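Local coordinates for protein formyltransferase (Francisella tularensis subsp. tularensis, PDB 4NV1) that belongs to the formyltransferase family and binds dTDP-4-amino-4,6-dideoxyglucose in a pocket beside its mixed, mainly parallel beta sheet, at residues Thr10-Lys20 with Ser42-Ile52. Sequence-based numbering, arbitrary orientation.
Sequences TDNRTILSDFK and SFAKEIYNSEI
K20 reaches across to E51 and grips it twice. Its NZ donates to E51 OE2 at 3.0 Å, a salt bridge on the carboxylate's anti lone pair. The same NZ donates to E51 O at 3.1 Å, approaching in the carbonyl plane on a lone pair. The E51 chain, bent at chi2 (-79°), folds its carboxylate back so that one ammonium spans side chain and backbone. A second salt bridge joins R13 and E46, where NH1 of R13 lies 2.8 Å from E46 OE1. Here the oxygen sits over a face of the guanidinium, so charge attraction, not a directed N-H bond, holds the pair. N12 caps helix 13-24 through OD1, which accepts from I15 N at 2.7 Å, and its ND2 makes a weak hydrogen bond to the bound dTDP-4-amino-4,6-dideoxyglucose.

Between the two salt bridges, F43 wedges its ring against the start of helix 13-24. Its CZ lies 3.5 Å from N12 C, which meets the ring edge, while NH1 of R13 approaches CE1 of F43 obliquely at 3.3 Å, the two planes 36° apart. L16, with CG anti to its own N (chi1 168°), extends CD2 to 3.8 Å from F43 CE1 and 4.1 Å from I52 CD1; the side chain of L16 also touches Y33 of strand 29-35.

Two ion pairs thus flank an apolar patch of F43, L16 and I52, joining the first helix of this Rossmann-like domain to the segment leading into strand 53-54. Because K20 also holds a backbone carbonyl, its link should depend less on charge alone than the R13 bridge.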
loop_
_atom_site.group_PDB
_atom_site.type_symbol
_atom_site.label_atom_id
_atom_site.label_comp_id
_atom_site.label_asym_id
_atom_site.label_seq_id
_atom_site.Cartn_x
_atom_site.Cartn_y
_atom_site.Cartn_z
ATOM N N THR A 10 0.669 -31.971 -5.771
ATOM C CA THR A 10 0.757 -30.548 -5.436
ATOM C C THR A 10 1.228 -29.683 -6.596
ATOM O O THR A 10 2.047 -30.137 -7.423
ATOM C CB THR A 10 1.783 -30.292 -4.334
ATOM O OG1 THR A 10 1.717 -28.915 -3.939
ATOM C CG2 THR A 10 3.173 -30.631 -4.779
ATOM N N ASP A 11 0.714 -28.450 -6.631
ATOM C CA ASP A 11 1.286 -27.436 -7.475
ATOM C C ASP A 11 1.998 -26.344 -6.696
ATOM O O ASP A 11 2.090 -25.237 -7.197
ATOM C CB ASP A 11 0.180 -26.877 -8.344
ATOM C CG ASP A 11 -0.316 -27.934 -9.296
ATOM O OD1 ASP A 11 0.519 -28.356 -10.095
ATOM O OD2 ASP A 11 -1.466 -28.413 -9.207
ATOM N N ASN A 12 2.567 -26.638 -5.531
ATOM C CA ASN A 12 3.249 -25.601 -4.747
ATOM C C ASN A 12 4.651 -25.988 -4.453
ATOM O O ASN A 12 4.852 -27.048 -3.889
ATOM C CB ASN A 12 2.641 -25.458 -3.353
ATOM C CG ASN A 12 3.201 -24.274 -2.573
ATOM O OD1 ASN A 12 4.263 -24.316 -1.946
ATOM N ND2 ASN A 12 2.429 -23.215 -2.574
ATOM N N ARG A 13 5.600 -25.115 -4.757
ATOM C CA ARG A 13 7.004 -25.432 -4.579
ATOM C C ARG A 13 7.307 -25.618 -3.126
ATOM O O ARG A 13 8.148 -26.445 -2.764
ATOM C CB ARG A 13 7.836 -24.260 -5.108
ATOM C CG ARG A 13 9.116 -23.881 -4.358
ATOM C CD ARG A 13 10.387 -24.511 -4.931
ATOM N NE ARG A 13 10.888 -23.787 -6.113
ATOM C CZ ARG A 13 10.496 -23.956 -7.382
ATOM N NH1 ARG A 13 9.579 -24.843 -7.740
ATOM N NH2 ARG A 13 11.043 -23.224 -8.340
ATOM N N THR A 14 6.733 -24.753 -2.284
ATOM C CA THR A 14 7.121 -24.791 -0.869
ATOM C C THR A 14 6.602 -26.068 -0.200
ATOM O O THR A 14 7.329 -26.788 0.484
ATOM C CB THR A 14 6.686 -23.502 -0.139
ATOM O OG1 THR A 14 7.748 -22.556 -0.299
ATOM C CG2 THR A 14 6.491 -23.729 1.355
ATOM N N ILE A 15 5.320 -26.329 -0.402
ATOM C CA ILE A 15 4.713 -27.599 -0.004
ATOM C C ILE A 15 5.464 -28.802 -0.576
ATOM O O ILE A 15 5.749 -29.767 0.169
ATOM C CB ILE A 15 3.258 -27.615 -0.487
ATOM C CG1 ILE A 15 2.435 -26.599 0.324
ATOM C CG2 ILE A 15 2.629 -29.017 -0.481
ATOM C CD1 ILE A 15 2.569 -26.711 1.841
ATOM N N LEU A 16 5.813 -28.743 -1.871
ATOM C CA LEU A 16 6.576 -29.847 -2.500
ATOM C C LEU A 16 7.869 -30.069 -1.725
ATOM O O LEU A 16 8.246 -31.204 -1.363
ATOM C CB LEU A 16 6.884 -29.636 -4.000
ATOM C CG LEU A 16 7.911 -30.648 -4.565
ATOM C CD1 LEU A 16 7.342 -32.057 -4.406
ATOM C CD2 LEU A 16 8.362 -30.423 -6.015
ATOM N N SER A 17 8.555 -28.965 -1.455
ATOM C CA SER A 17 9.792 -29.040 -0.660
ATOM C C SER A 17 9.621 -29.530 0.803
ATOM O O SER A 17 10.458 -30.275 1.340
ATOM C CB SER A 17 10.442 -27.644 -0.663
ATOM O OG SER A 17 11.695 -27.753 -0.057
ATOM N N ASP A 18 8.560 -29.111 1.475
ATOM C CA ASP A 18 8.343 -29.570 2.875
ATOM C C ASP A 18 8.012 -31.062 3.025
ATOM O O ASP A 18 8.650 -31.799 3.805
ATOM C CB ASP A 18 7.316 -28.687 3.564
ATOM C CG ASP A 18 7.887 -27.304 3.922
ATOM O OD1 ASP A 18 9.127 -27.161 3.966
ATOM O OD2 ASP A 18 7.123 -26.339 4.165
ATOM N N PHE A 19 7.071 -31.496 2.199
ATOM C CA PHE A 19 6.721 -32.882 2.122
ATOM C C PHE A 19 7.896 -33.804 1.874
ATOM O O PHE A 19 8.097 -34.789 2.616
ATOM C CB PHE A 19 5.635 -33.078 1.072
ATOM C CG PHE A 19 4.270 -32.778 1.587
ATOM C CD1 PHE A 19 4.053 -31.658 2.419
ATOM C CD2 PHE A 19 3.228 -33.655 1.335
ATOM C CE1 PHE A 19 2.793 -31.354 2.918
ATOM C CE2 PHE A 19 1.962 -33.345 1.801
ATOM C CZ PHE A 19 1.748 -32.214 2.601
ATOM N N LYS A 20 8.697 -33.479 0.856
ATOM C CA LYS A 20 9.873 -34.292 0.504
ATOM C C LYS A 20 10.692 -34.529 1.749
ATOM O O LYS A 20 11.209 -35.612 2.042
ATOM C CB LYS A 20 10.779 -33.544 -0.482
ATOM C CG LYS A 20 10.403 -33.644 -1.943
ATOM C CD LYS A 20 11.053 -34.831 -2.641
ATOM C CE LYS A 20 11.038 -34.511 -4.133
ATOM N NZ LYS A 20 10.923 -35.656 -5.068
ATOM N N SER A 42 6.710 -23.615 -13.688
ATOM C CA SER A 42 7.028 -23.324 -12.289
ATOM C C SER A 42 7.962 -24.405 -11.847
ATOM O O SER A 42 8.990 -24.127 -11.200
ATOM C CB SER A 42 5.791 -23.358 -11.403
ATOM O OG SER A 42 4.929 -24.373 -11.881
ATOM N N PHE A 43 7.583 -25.625 -12.240
ATOM C CA PHE A 43 8.325 -26.847 -11.886
ATOM C C PHE A 43 9.237 -27.428 -12.978
ATOM O O PHE A 43 9.387 -28.654 -13.079
ATOM C CB PHE A 43 7.369 -27.948 -11.381
ATOM C CG PHE A 43 6.878 -27.749 -9.971
ATOM C CD1 PHE A 43 7.734 -27.323 -8.966
ATOM C CD2 PHE A 43 5.556 -28.019 -9.646
ATOM C CE1 PHE A 43 7.285 -27.158 -7.673
ATOM C CE2 PHE A 43 5.109 -27.873 -8.347
ATOM C CZ PHE A 43 5.970 -27.430 -7.371
ATOM N N ALA A 44 9.875 -26.549 -13.751
ATOM C CA ALA A 44 10.800 -26.950 -14.811
ATOM C C ALA A 44 12.094 -27.644 -14.307
ATOM O O ALA A 44 12.387 -28.729 -14.789
ATOM C CB ALA A 44 11.070 -25.766 -15.741
ATOM N N LYS A 45 12.843 -27.133 -13.325
ATOM C CA LYS A 45 14.041 -27.867 -12.832
ATOM C C LYS A 45 13.758 -29.248 -12.195
ATOM O O LYS A 45 14.535 -30.215 -12.344
ATOM C CB LYS A 45 14.856 -27.037 -11.828
ATOM C CG LYS A 45 16.209 -26.570 -12.344
ATOM C CD LYS A 45 17.210 -27.707 -12.523
ATOM C CE LYS A 45 18.515 -27.214 -13.130
ATOM N NZ LYS A 45 19.686 -27.807 -12.422
ATOM N N GLU A 46 12.636 -29.318 -11.477
ATOM C CA GLU A 46 12.271 -30.509 -10.713
ATOM C C GLU A 46 11.682 -31.587 -11.638
ATOM O O GLU A 46 12.031 -32.738 -11.443
ATOM C CB GLU A 46 11.322 -30.183 -9.545
ATOM C CG GLU A 46 11.770 -29.052 -8.629
ATOM C CD GLU A 46 11.368 -27.676 -9.124
ATOM O OE1 GLU A 46 11.634 -26.685 -8.414
ATOM O OE2 GLU A 46 10.791 -27.571 -10.230
ATOM N N ILE A 47 10.833 -31.223 -12.610
ATOM C CA ILE A 47 10.280 -32.150 -13.620
ATOM C C ILE A 47 11.365 -32.829 -14.443
ATOM O O ILE A 47 11.388 -34.056 -14.596
ATOM C CB ILE A 47 9.353 -31.439 -14.630
ATOM C CG1 ILE A 47 8.018 -31.156 -13.952
ATOM C CG2 ILE A 47 9.130 -32.271 -15.903
ATOM C CD1 ILE A 47 7.078 -30.322 -14.788
ATOM N N TYR A 48 12.246 -31.991 -14.974
ATOM C CA TYR A 48 13.438 -32.425 -15.684
ATOM C C TYR A 48 14.307 -33.329 -14.827
ATOM O O TYR A 48 14.846 -34.313 -15.313
ATOM C CB TYR A 48 14.234 -31.185 -16.078
ATOM C CG TYR A 48 15.623 -31.431 -16.613
ATOM C CD1 TYR A 48 16.729 -31.370 -15.764
ATOM C CD2 TYR A 48 15.825 -31.666 -17.973
ATOM C CE1 TYR A 48 18.000 -31.561 -16.254
ATOM C CE2 TYR A 48 17.096 -31.861 -18.471
ATOM C CZ TYR A 48 18.170 -31.805 -17.604
ATOM O OH TYR A 48 19.438 -31.993 -18.087
ATOM N N ASN A 49 14.462 -32.994 -13.554
ATOM C CA ASN A 49 15.099 -33.931 -12.658
ATOM C C ASN A 49 14.144 -35.059 -12.295
ATOM O O ASN A 49 14.513 -35.991 -11.590
ATOM C CB ASN A 49 15.623 -33.228 -11.402
ATOM C CG ASN A 49 16.977 -32.592 -11.622
ATOM O OD1 ASN A 49 17.732 -33.027 -12.485
ATOM N ND2 ASN A 49 17.291 -31.564 -10.852
ATOM N N SER A 50 12.919 -35.012 -12.800
ATOM C CA SER A 50 11.872 -35.916 -12.303
ATOM C C SER A 50 11.871 -36.073 -10.746
ATOM O O SER A 50 12.021 -37.145 -10.198
ATOM C CB SER A 50 11.907 -37.244 -13.084
ATOM O OG SER A 50 13.224 -37.669 -13.406
ATOM N N GLU A 51 11.776 -34.967 -10.019
ATOM C CA GLU A 51 11.371 -34.989 -8.625
ATOM C C GLU A 51 9.855 -34.933 -8.633
ATOM O O GLU A 51 9.249 -35.098 -7.578
ATOM C CB GLU A 51 11.895 -33.768 -7.865
ATOM C CG GLU A 51 13.402 -33.539 -7.881
ATOM C CD GLU A 51 14.205 -34.402 -6.913
ATOM O OE1 GLU A 51 15.436 -34.421 -7.116
ATOM O OE2 GLU A 51 13.666 -35.058 -5.978
ATOM N N ILE A 52 9.269 -34.604 -9.789
ATOM C CA ILE A 52 7.824 -34.553 -9.966
ATOM C C ILE A 52 7.377 -34.787 -11.423
ATOM O O ILE A 52 8.177 -34.741 -12.341
ATOM C CB ILE A 52 7.277 -33.234 -9.404
ATOM C CG1 ILE A 52 5.813 -33.370 -8.956
ATOM C CG2 ILE A 52 7.377 -32.109 -10.422
ATOM C CD1 ILE A 52 5.320 -32.209 -8.107
#